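Local structure of thrombomodulin (Homo sapiens, 1DX5) at residues E64-Y69 with F75-I80; G91-H94 with T99-C102; C26-A29 with A33-P36; Y14-Q17 with S23-C26. The protein acts as an endothelial cell receptor and as the cofactor for thrombin activation of protein C, which starts the activated protein C anticoagulant pathway. All blocks are in the same frame, centred on the assembly; numbering follows the deposited sequence.

Interaction 1 (E64-Y69 with F75-I80); sequences ECPEGY and FICTDI. With CA (calcium ion), chain N.
Cys65 and Cys77 are joined by a disulfide, SG to SG 2.0 Å, whose chi3 of -91° sets the two CB-SG bonds nearly perpendicular. Each sulfur lies beside its own backbone N. Beyond this crosslink the Tyr69 ring packs against the backbone of Thr78 and Asp79: its CD2 comes 3.3 Å from Asp79 N, CE2 meets the CB of Asp79, and OD1 of that aspartate sits over one ring face. The ring's hydroxyl makes a hydrogen bond with Gln48 O. Within the fifth EGF-like domain, the disulfide and the type II turn from Pro66 to Tyr69 shape the loop that faces strand 76-79, and Tyr69 opposes Asp79 there as an antiparallel non-hydrogen-bonded pair. Gly68 O accepts a hydrogen bond from Ile80 N (2.9 Å, 166° at the hydrogen), while Ile80 CB and CG1 pack against the same carbonyl. With CG anti to its backbone N (chi1 178°), Asp79 directs its carboxylate to the calcium ion, OD1 at 2.4 Å and OD2 at 2.9 Å, and OD1 also accepts from Gly98 N. Ile80 O, a water, Glu82, Asn95, Leu96 and Thr99 complete the metal site.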
loop_
_atom_site.group_PDB
_atom_site.type_symbol
_atom_site.label_atom_id
_atom_site.label_comp_id
_atom_site.label_asym_id
_atom_site.label_seq_id
_atom_site.Cartn_x
_atom_site.Cartn_y
_atom_site.Cartn_z
ATOM N N GLU E 64 17.189 5.229 3.213
ATOM C CA GLU E 64 17.491 3.836 2.871
ATOM C C GLU E 64 17.735 3.029 4.146
ATOM O O GLU E 64 18.199 3.553 5.153
ATOM C CB GLU E 64 18.767 3.738 2.017
ATOM C CG GLU E 64 18.831 4.648 0.802
ATOM C CD GLU E 64 17.765 4.266 -0.339
ATOM O OE1 GLU E 64 17.475 3.060 -0.527
ATOM O OE2 GLU E 64 17.268 5.198 -1.006
ATOM N N CYS E 65 17.422 1.743 4.088
ATOM C CA CYS E 65 17.634 0.835 5.207
ATOM C C CYS E 65 18.206 -0.427 4.626
ATOM O O CYS E 65 17.911 -0.756 3.479
ATOM C CB CYS E 65 16.315 0.459 5.893
ATOM S SG CYS E 65 15.598 1.740 6.940
ATOM N N PRO E 66 19.043 -1.152 5.398
ATOM C CA PRO E 66 19.605 -2.397 4.863
ATOM C C PRO E 66 18.512 -3.460 4.758
ATOM O O PRO E 66 17.398 -3.255 5.239
ATOM C CB PRO E 66 20.672 -2.771 5.893
ATOM C CG PRO E 66 20.238 -2.097 7.137
ATOM C CD PRO E 66 19.674 -0.791 6.682
ATOM N N GLU E 67 18.799 -4.550 4.054
ATOM C CA GLU E 67 17.828 -5.633 3.909
ATOM C C GLU E 67 17.495 -6.155 5.311
ATOM O O GLU E 67 18.385 -6.224 6.171
ATOM C CB GLU E 67 18.430 -6.766 3.079
ATOM C CG GLU E 67 18.778 -6.385 1.647
ATOM N N GLY E 68 16.226 -6.501 5.539
ATOM C CA GLY E 68 15.813 -7.014 6.839
ATOM C C GLY E 68 15.420 -5.933 7.829
ATOM O O GLY E 68 15.055 -6.228 8.971
ATOM N N TYR E 69 15.539 -4.675 7.410
ATOM C CA TYR E 69 15.185 -3.535 8.253
ATOM C C TYR E 69 14.114 -2.712 7.556
ATOM O O TYR E 69 13.995 -2.752 6.345
ATOM C CB TYR E 69 16.415 -2.656 8.535
ATOM C CG TYR E 69 17.362 -3.239 9.546
ATOM C CD1 TYR E 69 18.331 -4.162 9.175
ATOM C CD2 TYR E 69 17.266 -2.889 10.894
ATOM C CE1 TYR E 69 19.186 -4.726 10.124
ATOM C CE2 TYR E 69 18.110 -3.443 11.849
ATOM C CZ TYR E 69 19.062 -4.361 11.454
ATOM O OH TYR E 69 19.878 -4.916 12.389
ATOM N N PHE E 75 13.113 8.511 11.551
ATOM C CA PHE E 75 13.973 8.108 10.437
ATOM C C PHE E 75 15.014 7.086 10.894
ATOM O O PHE E 75 16.222 7.219 10.657
ATOM C CB PHE E 75 14.627 9.329 9.781
ATOM C CG PHE E 75 13.641 10.327 9.239
ATOM C CD1 PHE E 75 12.999 10.104 8.038
ATOM C CD2 PHE E 75 13.350 11.486 9.947
ATOM C CE1 PHE E 75 12.080 11.024 7.541
ATOM C CE2 PHE E 75 12.434 12.413 9.461
ATOM C CZ PHE E 75 11.798 12.178 8.258
ATOM N N ILE E 76 14.516 6.045 11.549
ATOM C CA ILE E 76 15.371 4.987 12.060
ATOM C C ILE E 76 14.997 3.671 11.416
ATOM O O ILE E 76 13.833 3.399 11.195
ATOM C CB ILE E 76 15.224 4.843 13.595
ATOM C CG1 ILE E 76 15.582 6.165 14.267
ATOM C CG2 ILE E 76 16.171 3.782 14.116
ATOM C CD1 ILE E 76 15.279 6.195 15.730
ATOM N N CYS E 77 15.998 2.865 11.105
ATOM C CA CYS E 77 15.775 1.562 10.510
ATOM C C CYS E 77 15.681 0.561 11.647
ATOM O O CYS E 77 16.611 0.421 12.439
ATOM C CB CYS E 77 16.947 1.200 9.604
ATOM S SG CYS E 77 17.130 2.286 8.164
ATOM N N THR E 78 14.559 -0.136 11.726
ATOM C CA THR E 78 14.353 -1.119 12.782
ATOM C C THR E 78 14.269 -2.535 12.184
ATOM O O THR E 78 13.811 -2.725 11.056
ATOM C CB THR E 78 13.100 -0.770 13.630
ATOM O OG1 THR E 78 12.984 -1.689 14.728
ATOM C CG2 THR E 78 11.854 -0.862 12.797
ATOM N N ASP E 79 14.752 -3.519 12.931
ATOM C CA ASP E 79 14.759 -4.900 12.467
ATOM C C ASP E 79 13.371 -5.517 12.290
ATOM O O ASP E 79 12.467 -5.306 13.102
ATOM C CB ASP E 79 15.583 -5.757 13.431
ATOM C CG ASP E 79 15.603 -7.315 13.023
ATOM O OD1 ASP E 79 16.030 -7.655 11.895
ATOM O OD2 ASP E 79 15.181 -8.137 13.851
ATOM N N ILE E 80 13.204 -6.232 11.183
ATOM C CA ILE E 80 11.966 -6.946 10.909
ATOM C C ILE E 80 12.110 -8.314 11.606
ATOM O O ILE E 80 13.079 -9.032 11.376
ATOM C CB ILE E 80 11.762 -7.174 9.397
ATOM C CG1 ILE E 80 11.633 -5.836 8.676
ATOM C CG2 ILE E 80 10.478 -8.002 9.156
ATOM C CD1 ILE E 80 11.565 -5.953 7.152
HETATM CA CA CA N . 15.272 -9.915 11.606
HETATM O O HOH W 1 15.659 -8.973 9.407
#

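Interaction 2 (G91-H94 with T99-C102); sequences GVCH and TFEC. With CA (calcium ion), chain N.
Side-chain torsions set His94 and Glu101 next to each other: chi1 of -61° puts the imidazole beside its own backbone N, whereas Glu101 has CG opposite its N (chi1 -170°) and runs on extended. The two side chains consequently run next to each other in the same direction, with OE1 of Glu101 in the plane of the imidazole at its edge, 3.3 Å from His94 CD2. Ring and carboxylate planes are turned 46° apart. Beneath them the backbones of strands 92-95 and 100-103 pair in antiparallel fashion, His94 N giving a bond to Glu101 O (2.9 Å) and Glu101 N giving one to His94 O (2.7 Å). The other face of this hairpin carries Cys93 and Cys102, a non-hydrogen-bonded pair whose sulfurs form disulfides with Cys83 and Cys89, respectively. Cys93 SG also approaches the Phe100 ring obliquely, 4.1 Å from CD2, in a sulfur-aromatic contact. Just before the second strand, Thr99 O binds the calcium ion at 2.8 Å, so the hairpin of this calcium-binding sixth EGF-like domain is tied directly to the metal site. The carboxylate meets a carbon edge of the imidazole, with His94 NE2 4.4 Å from Glu101 OE1; the nearby carboxylate may modestly favour a protonated histidine, though the charged atoms are not in contact.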
loop_
_atom_site.group_PDB
_atom_site.type_symbol
_atom_site.label_atom_id
_atom_site.label_comp_id
_atom_site.label_asym_id
_atom_site.label_seq_id
_atom_site.Cartn_x
_atom_site.Cartn_y
_atom_site.Cartn_z
ATOM N N GLY E 91 9.710 -23.833 9.474
ATOM C CA GLY E 91 10.310 -24.655 10.509
ATOM C C GLY E 91 10.584 -23.837 11.766
ATOM O O GLY E 91 9.805 -22.949 12.113
ATOM N N VAL E 92 11.680 -24.143 12.459
ATOM C CA VAL E 92 12.046 -23.414 13.672
ATOM C C VAL E 92 12.761 -22.132 13.246
ATOM O O VAL E 92 13.722 -22.174 12.486
ATOM C CB VAL E 92 12.949 -24.254 14.597
ATOM C CG1 VAL E 92 13.247 -23.484 15.874
ATOM C CG2 VAL E 92 12.273 -25.591 14.914
ATOM N N CYS E 93 12.317 -21.003 13.787
ATOM C CA CYS E 93 12.863 -19.710 13.413
ATOM C C CYS E 93 13.534 -18.926 14.536
ATOM O O CYS E 93 12.977 -18.764 15.616
ATOM C CB CYS E 93 11.724 -18.878 12.812
ATOM S SG CYS E 93 12.160 -17.301 12.000
ATOM N N HIS E 94 14.735 -18.424 14.256
ATOM C CA HIS E 94 15.475 -17.597 15.200
ATOM C C HIS E 94 15.715 -16.261 14.480
ATOM O O HIS E 94 16.279 -16.220 13.381
ATOM C CB HIS E 94 16.814 -18.237 15.571
ATOM C CG HIS E 94 16.690 -19.572 16.243
ATOM N ND1 HIS E 94 15.851 -19.794 17.316
ATOM C CD2 HIS E 94 17.309 -20.752 16.003
ATOM C CE1 HIS E 94 15.960 -21.053 17.705
ATOM N NE2 HIS E 94 16.837 -21.655 16.925
ATOM N N THR E 99 18.319 -10.306 9.253
ATOM C CA THR E 99 17.850 -11.521 8.582
ATOM C C THR E 99 17.264 -12.475 9.636
ATOM O O THR E 99 16.774 -12.029 10.673
ATOM C CB THR E 99 18.987 -12.186 7.747
ATOM O OG1 THR E 99 18.489 -13.360 7.097
ATOM C CG2 THR E 99 20.195 -12.544 8.620
ATOM N N PHE E 100 17.271 -13.770 9.360
ATOM C CA PHE E 100 16.741 -14.750 10.305
ATOM C C PHE E 100 17.327 -16.122 10.000
ATOM O O PHE E 100 17.815 -16.367 8.891
ATOM C CB PHE E 100 15.207 -14.819 10.206
ATOM C CG PHE E 100 14.700 -15.284 8.849
ATOM C CD1 PHE E 100 14.544 -14.375 7.796
ATOM C CD2 PHE E 100 14.397 -16.630 8.626
ATOM C CE1 PHE E 100 14.095 -14.797 6.548
ATOM C CE2 PHE E 100 13.946 -17.070 7.383
ATOM C CZ PHE E 100 13.794 -16.153 6.338
ATOM N N GLU E 101 17.327 -17.000 11.000
ATOM C CA GLU E 101 17.814 -18.366 10.802
ATOM C C GLU E 101 16.616 -19.320 10.805
ATOM O O GLU E 101 15.783 -19.296 11.713
ATOM C CB GLU E 101 18.794 -18.787 11.885
ATOM C CG GLU E 101 19.469 -20.106 11.549
ATOM C CD GLU E 101 20.145 -20.795 12.821
ATOM O OE1 GLU E 101 19.862 -20.366 13.959
ATOM O OE2 GLU E 101 20.925 -21.747 12.630
ATOM N N CYS E 102 16.522 -20.135 9.764
ATOM C CA CYS E 102 15.423 -21.073 9.641
ATOM C C CYS E 102 15.979 -22.488 9.677
ATOM O O CYS E 102 16.850 -22.846 8.884
ATOM C CB CYS E 102 14.667 -20.819 8.330
ATOM S SG CYS E 102 13.107 -21.742 8.135
HETATM CA CA CA N . 15.272 -9.915 11.606
HETATM O O HOH W 1 15.659 -8.973 9.407
#

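Interaction 3 (C26-A29 with A33-P36); sequences CVCA and APIP
Cys28 and Pro34 make the main apolar contact between 26-29 and 33-36. The sulfur of Cys28 lies beside its own backbone N (chi1 -52°) and its CB bond is directed toward the opposing segment, which brings SG alongside the peptide link that joins Ala33 to Pro34: it is 3.6 Å from Ala33 C and equally near Pro34 N. The same sulfur touches the proline ring at CD and CG, with SG to CD at 4.0 Å. Behind it, the CB of Cys28 approaches the backbone N of Ala33, whose own methyl is directed away from the contact.

A second kind of contact sets a carbonyl against the proline ring. Cys26 O comes within 3.5 Å of Pro34 CG, so CG sits between this oxygen and the cysteine sulfur.

No hydrogen bond crosses between the two segments; their backbones are bonded instead to other strands, Val27 to Gln15 on one side and Ala33 to Gln43 on the other. The covalent tie is likewise made to the neighbouring strand, since Cys28 is disulfide-bonded to Cys42, while Cys26 pairs with Cys12. Both segments belong to the fourth EGF-like domain. The arrangement is that of the C-terminal part of an EGF module, where the major hairpin, here strands 15-18 and 24-27, runs into a smaller hairpin, 32-35 with 42-44, and the last disulfide staples the two together.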
loop_
_atom_site.group_PDB
_atom_site.type_symbol
_atom_site.label_atom_id
_atom_site.label_comp_id
_atom_site.label_asym_id
_atom_site.label_seq_id
_atom_site.Cartn_x
_atom_site.Cartn_y
_atom_site.Cartn_z
ATOM N N CYS E 26 38.939 0.687 -1.204
ATOM C CA CYS E 26 37.925 1.695 -0.977
ATOM C C CYS E 26 37.166 1.272 0.280
ATOM O O CYS E 26 36.698 0.130 0.371
ATOM C CB CYS E 26 36.945 1.731 -2.148
ATOM S SG CYS E 26 37.577 2.510 -3.652
ATOM N N VAL E 27 37.055 2.192 1.237
ATOM C CA VAL E 27 36.359 1.929 2.486
ATOM C C VAL E 27 35.251 2.950 2.728
ATOM O O VAL E 27 35.115 3.957 2.000
ATOM C CB VAL E 27 37.346 1.876 3.718
ATOM C CG1 VAL E 27 38.271 0.623 3.615
ATOM C CG2 VAL E 27 38.218 3.126 3.756
ATOM N N CYS E 28 34.465 2.679 3.764
ATOM C CA CYS E 28 33.345 3.521 4.099
ATOM C C CYS E 28 33.375 4.000 5.534
ATOM O O CYS E 28 34.275 3.655 6.300
ATOM C CB CYS E 28 32.056 2.753 3.818
ATOM S SG CYS E 28 32.021 2.067 2.139
ATOM N N ALA E 29 32.411 4.852 5.870
ATOM C CA ALA E 29 32.281 5.384 7.229
ATOM C C ALA E 29 31.757 4.274 8.120
ATOM O O ALA E 29 31.222 3.276 7.624
ATOM C CB ALA E 29 31.306 6.555 7.242
ATOM N N ALA E 33 29.534 -0.232 4.685
ATOM C CA ALA E 33 30.554 -1.125 4.178
ATOM C C ALA E 33 30.421 -1.129 2.669
ATOM O O ALA E 33 29.351 -0.849 2.141
ATOM C CB ALA E 33 30.382 -2.558 4.771
ATOM N N PRO E 34 31.505 -1.463 1.951
ATOM C CA PRO E 34 31.475 -1.494 0.485
ATOM C C PRO E 34 30.394 -2.427 -0.071
ATOM O O PRO E 34 30.075 -3.444 0.528
ATOM C CB PRO E 34 32.877 -1.998 0.129
ATOM C CG PRO E 34 33.736 -1.480 1.277
ATOM C CD PRO E 34 32.845 -1.798 2.463
ATOM N N ILE E 35 29.785 -2.041 -1.188
ATOM C CA ILE E 35 28.775 -2.876 -1.824
ATOM C C ILE E 35 29.564 -3.980 -2.521
ATOM O O ILE E 35 30.487 -3.700 -3.275
ATOM C CB ILE E 35 27.945 -2.084 -2.858
ATOM C CG1 ILE E 35 27.387 -0.823 -2.199
ATOM C CG2 ILE E 35 26.803 -2.951 -3.388
ATOM C CD1 ILE E 35 26.434 -0.011 -3.051
ATOM N N PRO E 36 29.267 -5.251 -2.205
ATOM C CA PRO E 36 29.977 -6.378 -2.820
ATOM C C PRO E 36 30.130 -6.293 -4.343
ATOM O O PRO E 36 31.225 -6.483 -4.864
ATOM C CB PRO E 36 29.147 -7.583 -2.375
ATOM C CG PRO E 36 28.668 -7.161 -0.996
ATOM C CD PRO E 36 28.239 -5.727 -1.255
#

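Interaction 4 (Y14-Q17 with S23-C26); sequences YQCQ and SYLC
Gln17 and Leu25 are linked by a pair of backbone hydrogen bonds, Gln17 N to Leu25 O at 2.9 Å and Leu25 N to Gln17 O at 2.8 Å. The first is nearly straight (170° at the hydrogen), the second distinctly bent (133°). CA-H...O contacts extend the pairing, with Cys26 CA 3.4 Å from Gln15 O and Cys16 CA against Leu25 O.

A sulfur-aromatic contact occupies the face that carries the cysteines. Cys16 SG stands anti to its backbone N, which carries it across to Tyr24, where it meets CD1 at 3.5 Å and also touches CB. It approaches the ring obliquely, 4.3 Å from the centroid. The phenol is turned there by a chi1 of 63°, with CG between backbone N and carbonyl carbon, and its hydroxyl is held by a hydrogen bond to His40 NE2. Cys26 SG lies in the plane of the same ring, at its edge.

A disulfide from Cys16 to Cys7 ties this face to the N-terminal part of the domain, and that of Cys26 crosses it in sequence. Gln17 and Leu25 point to the other face. An antiparallel two-stranded hairpin pinned in this way by crossed disulfides is the major hairpin of an EGF-like domain.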
loop_
_atom_site.group_PDB
_atom_site.type_symbol
_atom_site.label_atom_id
_atom_site.label_comp_id
_atom_site.label_asym_id
_atom_site.label_seq_id
_atom_site.Cartn_x
_atom_site.Cartn_y
_atom_site.Cartn_z
ATOM N N TYR E 14 33.738 7.065 -0.766
ATOM C CA TYR E 14 33.978 7.662 0.531
ATOM C C TYR E 14 35.462 7.912 0.818
ATOM O O TYR E 14 35.918 9.041 0.722
ATOM C CB TYR E 14 33.286 6.852 1.628
ATOM C CG TYR E 14 33.264 7.570 2.964
ATOM C CD1 TYR E 14 32.465 8.706 3.165
ATOM C CD2 TYR E 14 34.087 7.153 4.007
ATOM C CE1 TYR E 14 32.495 9.410 4.381
ATOM C CE2 TYR E 14 34.130 7.845 5.220
ATOM C CZ TYR E 14 33.332 8.966 5.402
ATOM O OH TYR E 14 33.362 9.617 6.606
ATOM N N GLN E 15 36.208 6.870 1.164
ATOM C CA GLN E 15 37.639 6.994 1.435
ATOM C C GLN E 15 38.428 5.883 0.782
ATOM O O GLN E 15 37.861 4.888 0.318
ATOM C CB GLN E 15 37.933 6.988 2.936
ATOM C CG GLN E 15 37.568 8.294 3.654
ATOM C CD GLN E 15 37.754 8.174 5.247
ATOM O OE1 GLN E 15 37.668 9.231 5.886
ATOM N NE2 GLN E 15 37.982 6.980 5.795
ATOM N N CYS E 16 39.745 6.045 0.804
ATOM C CA CYS E 16 40.676 5.087 0.226
ATOM C C CYS E 16 41.781 4.825 1.233
ATOM O O CYS E 16 42.305 5.760 1.837
ATOM C CB CYS E 16 41.303 5.662 -1.058
ATOM S SG CYS E 16 42.468 4.539 -1.905
ATOM N N GLN E 17 42.107 3.552 1.434
ATOM C CA GLN E 17 43.175 3.155 2.340
ATOM C C GLN E 17 44.165 2.320 1.533
ATOM O O GLN E 17 43.785 1.343 0.883
ATOM C CB GLN E 17 42.631 2.326 3.510
ATOM C CG GLN E 17 41.851 3.113 4.522
ATOM C CD GLN E 17 41.303 2.197 5.726
ATOM O OE1 GLN E 17 41.230 0.991 5.497
ATOM N NE2 GLN E 17 40.940 2.760 6.870
ATOM N N SER E 23 48.534 -1.382 -4.603
ATOM C CA SER E 23 47.129 -1.629 -4.287
ATOM C C SER E 23 46.516 -0.827 -3.136
ATOM O O SER E 23 47.197 -0.367 -2.226
ATOM C CB SER E 23 46.879 -3.122 -4.093
ATOM O OG SER E 23 47.593 -3.607 -2.987
ATOM N N TYR E 24 45.203 -0.668 -3.201
ATOM C CA TYR E 24 44.460 0.083 -2.207
ATOM C C TYR E 24 43.114 -0.584 -1.968
ATOM O O TYR E 24 42.769 -1.593 -2.584
ATOM C CB TYR E 24 44.213 1.512 -2.696
ATOM C CG TYR E 24 43.356 1.571 -3.936
ATOM C CD1 TYR E 24 41.966 1.707 -3.840
ATOM C CD2 TYR E 24 43.925 1.451 -5.210
ATOM C CE1 TYR E 24 41.163 1.719 -4.972
ATOM C CE2 TYR E 24 43.121 1.464 -6.362
ATOM C CZ TYR E 24 41.744 1.597 -6.228
ATOM O OH TYR E 24 40.951 1.604 -7.347
ATOM N N LEU E 25 42.308 0.059 -1.144
ATOM C CA LEU E 25 41.011 -0.471 -0.850
ATOM C C LEU E 25 40.082 0.685 -0.532
ATOM O O LEU E 25 40.413 1.582 0.251
ATOM C CB LEU E 25 41.138 -1.445 0.322
ATOM C CG LEU E 25 40.088 -2.512 0.614
ATOM C CD1 LEU E 25 38.927 -1.839 1.246
ATOM C CD2 LEU E 25 39.682 -3.272 -0.648
ATOM N N CYS E 26 38.939 0.687 -1.204
ATOM C CA CYS E 26 37.925 1.695 -0.977
ATOM C C CYS E 26 37.166 1.272 0.280
ATOM O O CYS E 26 36.698 0.130 0.371
ATOM C CB CYS E 26 36.945 1.731 -2.148
ATOM S SG CYS E 26 37.577 2.510 -3.652
#

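How the interactions relate
The four contacts follow the chain through three consecutive EGF-like modules. Interactions 4 and 3 come first, in the fourth module; their centres are 9 Å apart, they share Cys26 and strand 24-27, and they touch where Val27 N probably bonds Gln15 O. Interaction 1 follows in the fifth module, about 18 Å from interaction 3 between centres and on the opposite side of the chain's centre. Interaction 2 lies in the sixth, about 18 Å beyond interaction 1 and about 36 Å from interaction 4 between centres. Interactions 1 and 2 do not touch, yet they share the calcium ion and its bound water, so the metal connects the end of the fifth module to the sixth.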